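Local coordinates for CRISPR protein (Archaeoglobus fulgidus, PDB 4MJK), which probably serves as a Cas5-type subunit of a type I-A CRISPR Cascade complex, taking part in RNA-guided defence against foreign nucleic acid, at residues A[63-72]-A[253-264]; A[137-147]-A[158-166]. All coordinates share one frame; numbering follows the deposited sequence.

Contact 1. Residues A[63-72]-A[253-264]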
loop_
_atom_site.group_PDB
_atom_site.type_symbol
_atom_site.label_atom_id
_atom_site.label_comp_id
_atom_site.label_asym_id
_atom_site.label_seq_id
_atom_site.Cartn_x
_atom_site.Cartn_y
_atom_site.Cartn_z
ATOM N N GLY A 63 -8.605 -27.998 2.046
ATOM C CA GLY A 63 -7.365 -28.543 1.536
ATOM C C GLY A 63 -7.481 -29.996 1.128
ATOM O O GLY A 63 -6.808 -30.442 0.201
ATOM N N GLU A 64 -8.334 -30.744 1.818
ATOM C CA GLU A 64 -8.541 -32.145 1.470
ATOM C C GLU A 64 -9.302 -32.286 0.154
ATOM O O GLU A 64 -9.108 -33.245 -0.590
ATOM C CB GLU A 64 -9.265 -32.880 2.609
ATOM C CG GLU A 64 -8.395 -33.088 3.844
ATOM C CD GLU A 64 -9.189 -33.475 5.088
ATOM O OE1 GLU A 64 -10.441 -33.489 5.035
ATOM O OE2 GLU A 64 -8.553 -33.757 6.127
ATOM N N ASN A 65 -10.164 -31.326 -0.142
ATOM C CA ASN A 65 -10.940 -31.384 -1.375
ATOM C C ASN A 65 -10.294 -30.625 -2.540
ATOM O O ASN A 65 -10.787 -30.664 -3.669
ATOM C CB ASN A 65 -12.364 -30.871 -1.138
ATOM C CG ASN A 65 -13.170 -31.788 -0.229
ATOM O OD1 ASN A 65 -13.637 -31.375 0.838
ATOM N ND2 ASN A 65 -13.335 -33.045 -0.649
ATOM N N LEU A 66 -9.188 -29.949 -2.269
ATOM C CA LEU A 66 -8.567 -29.092 -3.278
ATOM C C LEU A 66 -7.739 -29.892 -4.277
ATOM O O LEU A 66 -6.881 -30.664 -3.888
ATOM C CB LEU A 66 -7.680 -28.037 -2.611
ATOM C CG LEU A 66 -7.076 -26.948 -3.513
ATOM C CD1 LEU A 66 -8.131 -25.951 -3.987
ATOM C CD2 LEU A 66 -5.966 -26.214 -2.766
ATOM N N LEU A 67 -7.990 -29.687 -5.566
ATOM C CA LEU A 67 -7.184 -30.305 -6.609
ATOM C C LEU A 67 -6.160 -29.328 -7.191
ATOM O O LEU A 67 -5.081 -29.737 -7.614
ATOM C CB LEU A 67 -8.084 -30.818 -7.728
ATOM C CG LEU A 67 -9.003 -31.950 -7.260
ATOM C CD1 LEU A 67 -9.880 -32.435 -8.413
ATOM C CD2 LEU A 67 -8.184 -33.089 -6.647
ATOM N N ALA A 68 -6.517 -28.043 -7.229
ATOM C CA ALA A 68 -5.643 -27.048 -7.848
ATOM C C ALA A 68 -5.905 -25.672 -7.287
ATOM O O ALA A 68 -7.041 -25.333 -6.971
ATOM C CB ALA A 68 -5.852 -27.039 -9.358
ATOM N N ILE A 69 -4.850 -24.866 -7.182
ATOM C CA ILE A 69 -5.014 -23.449 -6.905
ATOM C C ILE A 69 -3.897 -22.689 -7.577
ATOM O O ILE A 69 -2.723 -22.920 -7.289
ATOM C CB ILE A 69 -5.048 -23.135 -5.396
ATOM C CG1 ILE A 69 -5.132 -21.614 -5.179
ATOM C CG2 ILE A 69 -3.836 -23.718 -4.689
ATOM C CD1 ILE A 69 -5.430 -21.215 -3.723
ATOM N N GLY A 70 -4.271 -21.817 -8.505
ATOM C CA GLY A 70 -3.325 -20.990 -9.244
ATOM C C GLY A 70 -3.876 -19.578 -9.338
ATOM O O GLY A 70 -5.059 -19.351 -9.074
ATOM N N TRP A 71 -3.031 -18.626 -9.717
ATOM C CA TRP A 71 -3.448 -17.238 -9.768
ATOM C C TRP A 71 -2.559 -16.487 -10.734
ATOM O O TRP A 71 -1.469 -16.950 -11.079
ATOM C CB TRP A 71 -3.363 -16.590 -8.376
ATOM C CG TRP A 71 -1.985 -16.685 -7.770
ATOM C CD1 TRP A 71 -0.992 -15.744 -7.824
ATOM C CD2 TRP A 71 -1.438 -17.804 -7.060
ATOM N NE1 TRP A 71 0.134 -16.207 -7.177
ATOM C CE2 TRP A 71 -0.119 -17.474 -6.706
ATOM C CE3 TRP A 71 -1.947 -19.056 -6.688
ATOM C CZ2 TRP A 71 0.697 -18.333 -5.982
ATOM C CZ3 TRP A 71 -1.130 -19.916 -5.966
ATOM C CH2 TRP A 71 0.179 -19.552 -5.628
ATOM N N LYS A 72 -3.050 -15.332 -11.181
ATOM C CA LYS A 72 -2.293 -14.451 -12.052
ATOM C C LYS A 72 -2.774 -13.017 -11.885
ATOM O O LYS A 72 -3.945 -12.775 -11.573
ATOM C CB LYS A 72 -2.424 -14.880 -13.518
ATOM C CG LYS A 72 -3.820 -14.724 -14.069
ATOM C CD LYS A 72 -3.954 -15.345 -15.449
ATOM C CE LYS A 72 -5.394 -15.238 -15.943
ATOM N NZ LYS A 72 -5.608 -15.856 -17.310
ATOM N N TYR A 253 -6.040 -28.628 -15.353
ATOM C CA TYR A 253 -7.492 -28.491 -15.341
ATOM C C TYR A 253 -7.875 -27.300 -16.189
ATOM O O TYR A 253 -7.327 -26.211 -16.022
ATOM C CB TYR A 253 -8.028 -28.334 -13.914
ATOM C CG TYR A 253 -7.777 -29.546 -13.068
ATOM C CD1 TYR A 253 -8.705 -30.580 -13.005
ATOM C CD2 TYR A 253 -6.591 -29.684 -12.353
ATOM C CE1 TYR A 253 -8.465 -31.712 -12.237
ATOM C CE2 TYR A 253 -6.347 -30.806 -11.574
ATOM C CZ TYR A 253 -7.285 -31.820 -11.532
ATOM O OH TYR A 253 -7.039 -32.940 -10.772
ATOM N N GLU A 254 -8.798 -27.517 -17.118
ATOM C CA GLU A 254 -9.106 -26.506 -18.116
ATOM C C GLU A 254 -10.583 -26.153 -18.150
ATOM O O GLU A 254 -11.450 -27.029 -18.049
ATOM C CB GLU A 254 -8.627 -26.949 -19.513
ATOM C CG GLU A 254 -9.014 -25.970 -20.631
ATOM C CD GLU A 254 -8.305 -26.254 -21.955
ATOM O OE1 GLU A 254 -7.766 -27.373 -22.115
ATOM O OE2 GLU A 254 -8.286 -25.356 -22.832
ATOM N N ALA A 255 -10.854 -24.858 -18.271
ATOM C CA ALA A 255 -12.202 -24.351 -18.489
ATOM C C ALA A 255 -12.093 -23.278 -19.557
ATOM O O ALA A 255 -11.603 -22.177 -19.295
ATOM C CB ALA A 255 -12.778 -23.766 -17.202
ATOM N N GLY A 256 -12.535 -23.595 -20.768
ATOM C CA GLY A 256 -12.344 -22.675 -21.870
ATOM C C GLY A 256 -10.859 -22.452 -22.040
ATOM O O GLY A 256 -10.094 -23.412 -22.127
ATOM N N GLY A 257 -10.436 -21.193 -22.069
ATOM C CA GLY A 257 -9.024 -20.893 -22.231
ATOM C C GLY A 257 -8.212 -20.923 -20.941
ATOM O O GLY A 257 -6.987 -20.861 -20.983
ATOM N N GLU A 258 -8.881 -21.015 -19.798
ATOM C CA GLU A 258 -8.186 -20.945 -18.515
ATOM C C GLU A 258 -7.655 -22.318 -18.138
ATOM O O GLU A 258 -8.415 -23.290 -18.071
ATOM C CB GLU A 258 -9.120 -20.450 -17.415
ATOM C CG GLU A 258 -9.951 -19.203 -17.773
ATOM C CD GLU A 258 -9.099 -17.958 -18.008
ATOM O OE1 GLU A 258 -8.235 -17.642 -17.160
ATOM O OE2 GLU A 258 -9.297 -17.289 -19.047
ATOM N N VAL A 259 -6.355 -22.396 -17.886
ATOM C CA VAL A 259 -5.724 -23.660 -17.522
ATOM C C VAL A 259 -4.925 -23.535 -16.231
ATOM O O VAL A 259 -4.075 -22.664 -16.095
ATOM C CB VAL A 259 -4.782 -24.165 -18.630
ATOM C CG1 VAL A 259 -4.206 -25.539 -18.257
ATOM C CG2 VAL A 259 -5.515 -24.238 -19.965
ATOM N N VAL A 260 -5.198 -24.402 -15.268
ATOM C CA VAL A 260 -4.401 -24.386 -14.063
ATOM C C VAL A 260 -3.882 -25.792 -13.749
ATOM O O VAL A 260 -4.570 -26.781 -13.958
ATOM C CB VAL A 260 -5.187 -23.812 -12.875
ATOM C CG1 VAL A 260 -6.341 -24.749 -12.471
ATOM C CG2 VAL A 260 -4.250 -23.543 -11.718
ATOM N N ILE A 261 -2.659 -25.867 -13.251
ATOM C CA ILE A 261 -2.038 -27.153 -12.953
ATOM C C ILE A 261 -2.248 -27.503 -11.485
ATOM O O ILE A 261 -2.023 -26.675 -10.608
ATOM C CB ILE A 261 -0.530 -27.117 -13.269
ATOM C CG1 ILE A 261 -0.306 -26.888 -14.761
ATOM C CG2 ILE A 261 0.159 -28.425 -12.844
ATOM C CD1 ILE A 261 1.092 -26.404 -15.076
ATOM N N GLY A 262 -2.692 -28.728 -11.221
ATOM C CA GLY A 262 -2.872 -29.181 -9.853
ATOM C C GLY A 262 -2.539 -30.658 -9.713
ATOM O O GLY A 262 -1.842 -31.227 -10.548
ATOM N N ARG A 263 -3.033 -31.278 -8.648
ATOM C CA ARG A 263 -2.740 -32.678 -8.397
ATOM C C ARG A 263 -3.845 -33.539 -8.966
ATOM O O ARG A 263 -4.967 -33.073 -9.173
ATOM C CB ARG A 263 -2.599 -32.947 -6.893
ATOM C CG ARG A 263 -3.858 -32.681 -6.088
ATOM C CD ARG A 263 -3.719 -33.160 -4.649
ATOM N NE ARG A 263 -4.766 -32.625 -3.785
ATOM C CZ ARG A 263 -4.924 -32.951 -2.504
ATOM N NH1 ARG A 263 -4.115 -33.831 -1.934
ATOM N NH2 ARG A 263 -5.899 -32.406 -1.792
ATOM N N CYS A 264 -3.537 -34.803 -9.221
ATOM C CA CYS A 264 -4.600 -35.746 -9.535
ATOM C C CYS A 264 -5.350 -36.071 -8.247
ATOM O O CYS A 264 -6.552 -36.316 -8.278
ATOM C CB CYS A 264 -4.047 -37.020 -10.173
ATOM S SG CYS A 264 -2.752 -37.811 -9.233
HETATM O O HOH W 1 -2.260 -26.071 -7.922
#
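R263 grips a single backbone oxygen with two nitrogens: NE lies 2.9 Å from L66 O, and NH2 bonds the same atom. The guanidinium comes in side-on with that oxygen only 3° out of its plane, which fixes the rotation of the group; NH2 also donates to the carbonyl of E206. Backbone pairing is short. R263 N donates to L67 O at 2.8 Å, and G262 CA adds a CA-H...O contact to this oxygen; further along, a water takes the hydrogen of I69 N and gives one to I261 O. Strands 66-73 and 258-263 are outermost in the six-stranded antiparallel sheet, and their contact here means the sheet curls until its edges meet, at a classic beta bulge where L67 and A68 both face V133.

Apolar side chains pack beside these bonds. L67 crosses Y253 at about a right angle, L67 CB 4.0 Å from Y253 CZ, while Y253 OH is tied to R263 O at 2.6 Å. A68 CB sits 3.9 Å from V260 CG1, and V260 CG2 packs against the backbone of G70, where a side chain would clash.

At the far end K72 NZ forms a salt bridge with E258 OE1, 3.2 Å, on its syn side; the bend of E258 at chi2 (-65°) brings the carboxylate round to K72. K72 also pairs with D177, and E258 OE1 with the hydroxyl of Y178.

Contact 2. Residues A[137-147]-A[158-166]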
loop_
_atom_site.group_PDB
_atom_site.type_symbol
_atom_site.label_atom_id
_atom_site.label_comp_id
_atom_site.label_asym_id
_atom_site.label_seq_id
_atom_site.Cartn_x
_atom_site.Cartn_y
_atom_site.Cartn_z
ATOM N N GLU A 137 -18.227 -29.729 -5.109
ATOM C CA GLU A 137 -18.626 -28.397 -4.658
ATOM C C GLU A 137 -18.277 -28.198 -3.184
ATOM O O GLU A 137 -18.992 -28.666 -2.298
ATOM C CB GLU A 137 -20.120 -28.169 -4.898
ATOM C CG GLU A 137 -20.493 -28.075 -6.373
ATOM C CD GLU A 137 -21.993 -27.978 -6.605
ATOM O OE1 GLU A 137 -22.599 -28.990 -7.027
ATOM O OE2 GLU A 137 -22.564 -26.889 -6.371
ATOM N N ALA A 138 -17.174 -27.503 -2.923
ATOM C CA ALA A 138 -16.675 -27.361 -1.557
ATOM C C ALA A 138 -17.074 -26.048 -0.888
ATOM O O ALA A 138 -16.895 -25.885 0.318
ATOM C CB ALA A 138 -15.159 -27.532 -1.523
ATOM N N VAL A 139 -17.604 -25.108 -1.661
ATOM C CA VAL A 139 -18.006 -23.833 -1.079
ATOM C C VAL A 139 -19.125 -23.155 -1.864
ATOM O O VAL A 139 -19.099 -23.109 -3.096
ATOM C CB VAL A 139 -16.802 -22.872 -0.942
ATOM C CG1 VAL A 139 -16.116 -22.685 -2.285
ATOM C CG2 VAL A 139 -17.246 -21.534 -0.358
ATOM N N GLU A 140 -20.114 -22.641 -1.138
ATOM C CA GLU A 140 -21.174 -21.849 -1.741
ATOM C C GLU A 140 -20.567 -20.696 -2.530
ATOM O O GLU A 140 -19.690 -19.980 -2.043
ATOM C CB GLU A 140 -22.123 -21.302 -0.670
ATOM C CG GLU A 140 -22.895 -22.359 0.106
ATOM C CD GLU A 140 -22.068 -23.008 1.215
ATOM O OE1 GLU A 140 -21.291 -23.947 0.920
ATOM O OE2 GLU A 140 -22.202 -22.581 2.383
ATOM N N GLU A 141 -21.042 -20.516 -3.756
ATOM C CA GLU A 141 -20.552 -19.446 -4.607
ATOM C C GLU A 141 -20.756 -18.089 -3.936
ATOM O O GLU A 141 -19.894 -17.212 -4.005
ATOM C CB GLU A 141 -21.261 -19.498 -5.959
ATOM C CG GLU A 141 -20.640 -18.638 -7.025
ATOM C CD GLU A 141 -21.252 -18.881 -8.391
ATOM O OE1 GLU A 141 -22.006 -19.871 -8.538
ATOM O OE2 GLU A 141 -20.970 -18.085 -9.316
ATOM N N LYS A 142 -21.895 -17.920 -3.269
ATOM C CA LYS A 142 -22.187 -16.663 -2.597
ATOM C C LYS A 142 -21.125 -16.311 -1.564
ATOM O O LYS A 142 -20.819 -15.139 -1.364
ATOM C CB LYS A 142 -23.574 -16.695 -1.937
ATOM C CG LYS A 142 -23.619 -17.366 -0.574
ATOM C CD LYS A 142 -25.050 -17.439 -0.038
ATOM C CE LYS A 142 -25.176 -18.400 1.146
ATOM N NZ LYS A 142 -24.539 -17.889 2.401
ATOM N N ILE A 143 -20.577 -17.324 -0.898
ATOM C CA ILE A 143 -19.594 -17.100 0.162
ATOM C C ILE A 143 -18.325 -16.453 -0.376
ATOM O O ILE A 143 -17.724 -15.597 0.277
ATOM C CB ILE A 143 -19.194 -18.413 0.884
ATOM C CG1 ILE A 143 -20.426 -19.122 1.458
ATOM C CG2 ILE A 143 -18.184 -18.122 1.990
ATOM C CD1 ILE A 143 -21.311 -18.227 2.297
ATOM N N LEU A 144 -17.910 -16.885 -1.562
ATOM C CA LEU A 144 -16.721 -16.341 -2.201
ATOM C C LEU A 144 -16.835 -14.827 -2.330
ATOM O O LEU A 144 -15.850 -14.113 -2.147
ATOM C CB LEU A 144 -16.478 -17.007 -3.567
ATOM C CG LEU A 144 -16.103 -18.497 -3.526
ATOM C CD1 LEU A 144 -16.048 -19.114 -4.924
ATOM C CD2 LEU A 144 -14.778 -18.707 -2.799
ATOM N N TRP A 145 -18.040 -14.329 -2.603
ATOM C CA TRP A 145 -18.245 -12.884 -2.762
ATOM C C TRP A 145 -17.967 -12.094 -1.483
ATOM O O TRP A 145 -17.761 -10.888 -1.536
ATOM C CB TRP A 145 -19.663 -12.587 -3.222
ATOM C CG TRP A 145 -19.910 -12.864 -4.663
ATOM C CD1 TRP A 145 -20.478 -13.985 -5.203
ATOM C CD2 TRP A 145 -19.612 -11.998 -5.764
ATOM N NE1 TRP A 145 -20.553 -13.866 -6.568
ATOM C CE2 TRP A 145 -20.024 -12.657 -6.937
ATOM C CE3 TRP A 145 -19.038 -10.723 -5.866
ATOM C CZ2 TRP A 145 -19.888 -12.085 -8.202
ATOM C CZ3 TRP A 145 -18.896 -10.164 -7.121
ATOM C CH2 TRP A 145 -19.322 -10.842 -8.273
ATOM N N LYS A 146 -17.948 -12.792 -0.346
ATOM C CA LYS A 146 -17.870 -12.170 0.975
ATOM C C LYS A 146 -16.449 -12.032 1.535
ATOM O O LYS A 146 -16.251 -11.726 2.723
ATOM C CB LYS A 146 -18.740 -12.947 1.959
ATOM C CG LYS A 146 -20.249 -12.877 1.663
ATOM C CD LYS A 146 -21.027 -13.592 2.772
ATOM C CE LYS A 146 -22.533 -13.455 2.607
ATOM N NZ LYS A 146 -23.035 -14.260 1.461
ATOM N N ILE A 147 -15.459 -12.266 0.687
ATOM C CA ILE A 147 -14.072 -12.140 1.110
ATOM C C ILE A 147 -13.682 -10.656 1.123
ATOM O O ILE A 147 -13.762 -9.994 0.082
ATOM C CB ILE A 147 -13.160 -12.930 0.176
ATOM C CG1 ILE A 147 -13.430 -14.435 0.329
ATOM C CG2 ILE A 147 -11.683 -12.605 0.454
ATOM C CD1 ILE A 147 -12.751 -15.292 -0.737
ATOM N N ALA A 158 -11.903 -6.359 -2.356
ATOM C CA ALA A 158 -13.276 -6.605 -2.800
ATOM C C ALA A 158 -13.278 -7.638 -3.933
ATOM O O ALA A 158 -12.571 -7.490 -4.929
ATOM C CB ALA A 158 -13.944 -5.305 -3.277
ATOM N N VAL A 159 -14.085 -8.677 -3.788
ATOM C CA VAL A 159 -14.282 -9.617 -4.883
ATOM C C VAL A 159 -15.175 -8.959 -5.931
ATOM O O VAL A 159 -16.276 -8.498 -5.606
ATOM C CB VAL A 159 -14.937 -10.924 -4.392
ATOM C CG1 VAL A 159 -15.190 -11.865 -5.571
ATOM C CG2 VAL A 159 -14.052 -11.604 -3.324
ATOM N N VAL A 160 -14.717 -8.918 -7.180
ATOM C CA VAL A 160 -15.464 -8.230 -8.232
ATOM C C VAL A 160 -16.068 -9.169 -9.267
ATOM O O VAL A 160 -16.851 -8.742 -10.098
ATOM C CB VAL A 160 -14.635 -7.120 -8.946
ATOM C CG1 VAL A 160 -14.246 -6.004 -7.955
ATOM C CG2 VAL A 160 -13.408 -7.707 -9.655
ATOM N N ASP A 161 -15.701 -10.443 -9.229
ATOM C CA ASP A 161 -16.395 -11.437 -10.052
ATOM C C ASP A 161 -16.071 -12.821 -9.541
ATOM O O ASP A 161 -14.953 -13.075 -9.062
ATOM C CB ASP A 161 -16.026 -11.315 -11.534
ATOM C CG ASP A 161 -17.115 -11.861 -12.473
ATOM O OD1 ASP A 161 -18.198 -12.289 -12.009
ATOM O OD2 ASP A 161 -16.894 -11.829 -13.698
ATOM N N VAL A 162 -17.076 -13.692 -9.604
ATOM C CA VAL A 162 -16.933 -15.091 -9.276
ATOM C C VAL A 162 -17.643 -15.872 -10.368
ATOM O O VAL A 162 -18.758 -15.522 -10.765
ATOM C CB VAL A 162 -17.600 -15.456 -7.934
ATOM C CG1 VAL A 162 -17.385 -16.939 -7.622
ATOM C CG2 VAL A 162 -17.084 -14.568 -6.781
ATOM N N LYS A 163 -17.003 -16.926 -10.857
ATOM C CA LYS A 163 -17.633 -17.795 -11.840
ATOM C C LYS A 163 -17.362 -19.248 -11.481
ATOM O O LYS A 163 -16.204 -19.655 -11.299
ATOM C CB LYS A 163 -17.116 -17.457 -13.239
ATOM C CG LYS A 163 -17.843 -18.133 -14.388
ATOM C CD LYS A 163 -17.193 -17.751 -15.723
ATOM C CE LYS A 163 -17.745 -18.585 -16.886
ATOM N NZ LYS A 163 -19.215 -18.405 -17.083
ATOM N N LYS A 164 -18.434 -20.022 -11.344
ATOM C CA LYS A 164 -18.324 -21.461 -11.157
ATOM C C LYS A 164 -18.278 -22.106 -12.543
ATOM O O LYS A 164 -19.109 -21.804 -13.406
ATOM C CB LYS A 164 -19.511 -21.984 -10.347
ATOM C CG LYS A 164 -19.352 -23.395 -9.809
ATOM C CD LYS A 164 -20.575 -23.811 -8.990
ATOM C CE LYS A 164 -20.756 -22.898 -7.776
ATOM N NZ LYS A 164 -22.015 -23.148 -6.995
ATOM N N VAL A 165 -17.290 -22.963 -12.774
ATOM C CA VAL A 165 -17.094 -23.543 -14.103
ATOM C C VAL A 165 -16.902 -25.051 -14.048
ATOM O O VAL A 165 -16.391 -25.586 -13.067
ATOM C CB VAL A 165 -15.868 -22.937 -14.820
ATOM C CG1 VAL A 165 -16.108 -21.473 -15.163
ATOM C CG2 VAL A 165 -14.611 -23.108 -13.963
ATOM N N LYS A 166 -17.330 -25.736 -15.105
ATOM C CA LYS A 166 -17.005 -27.143 -15.261
ATOM C C LYS A 166 -15.579 -27.207 -15.802
ATOM O O LYS A 166 -15.201 -26.398 -16.644
ATOM C CB LYS A 166 -17.998 -27.816 -16.215
ATOM C CG LYS A 166 -19.451 -27.465 -15.914
ATOM C CD LYS A 166 -20.438 -28.173 -16.844
ATOM C CE LYS A 166 -20.893 -29.500 -16.260
ATOM N NZ LYS A 166 -21.460 -29.337 -14.883
HETATM O O HOH W 2 -21.050 -25.071 -5.263
HETATM O O HOH W 3 -15.781 -9.057 -1.419
#
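V162 plugs the hollow between a short, weakly bonded helix and the indole of W145. Its CG2 sits over the face of the five-membered ring, 3.5 Å from the centroid and 11° off the normal, a clear CH-pi contact. The other branch, CG1, points anti to the backbone N (chi1 -179°) and fits between L144 CD1, at 3.7 Å, and the aliphatic CG of E141. W145 lies along the strand: its six-membered end reaches the bulge where V160 and D161 both face D7, with CH2 3.5 Å from D161 CA, and V159 CG1 rests near the rim on the same face as V162 CG2.

V159 CG2 is the second bump. It pushes into the type I turn from L144 to I147, 3.3 Å from L144 O and 3.8 Å from I147 CB, and next to it a water ties W145 O and I147 O to V159 N. In this ferredoxin-like arrangement, the helical segment 137-147 thus lies against strand 157-170, with L144 and V159 also touching strand 2-10.

At the other end the extended E141 chain crosses K164 at a slant and slides past V162 in the opposite direction. The bend of K164 at chi3 (-62°) lays its CE 3.4 Å from E141 OE1 and sets NZ between two carboxylates. E141 OE1 stands 3.6 Å from K164 NZ, a long salt bridge, and E137 makes a longer one, supported by a water between E137 OE2 and NZ. An alanine in place of E141 is likely to leave K164 NZ with only E137 of these two acids, and to uncover one side of V162 CG1. No direct hydrogen bond crosses the contact, so its fit probably rests on apolar shape, with long ion pairs and waters at its ends.

From the N terminus the chain lays down strand 2-10 and helix 33-46, then reaches 63-72, the first half of contact 1. That half waits 180 residues for its partner. Meanwhile strand 127-134 leads into 137-147, and after only ten more residues 158-166 returns to close contact 2, a short local loop lying wholly within the long one. Contact 1 closes last, when the C-terminal hairpin 250-263 comes back to strand 66-73. Contact 2 joins the helical connection to strand 157-170, while contact 1 brings together the sheet's two edges. The centres are 15 Å apart, and A255 packs on V165 where strands 250-255 and 157-170 run side by side.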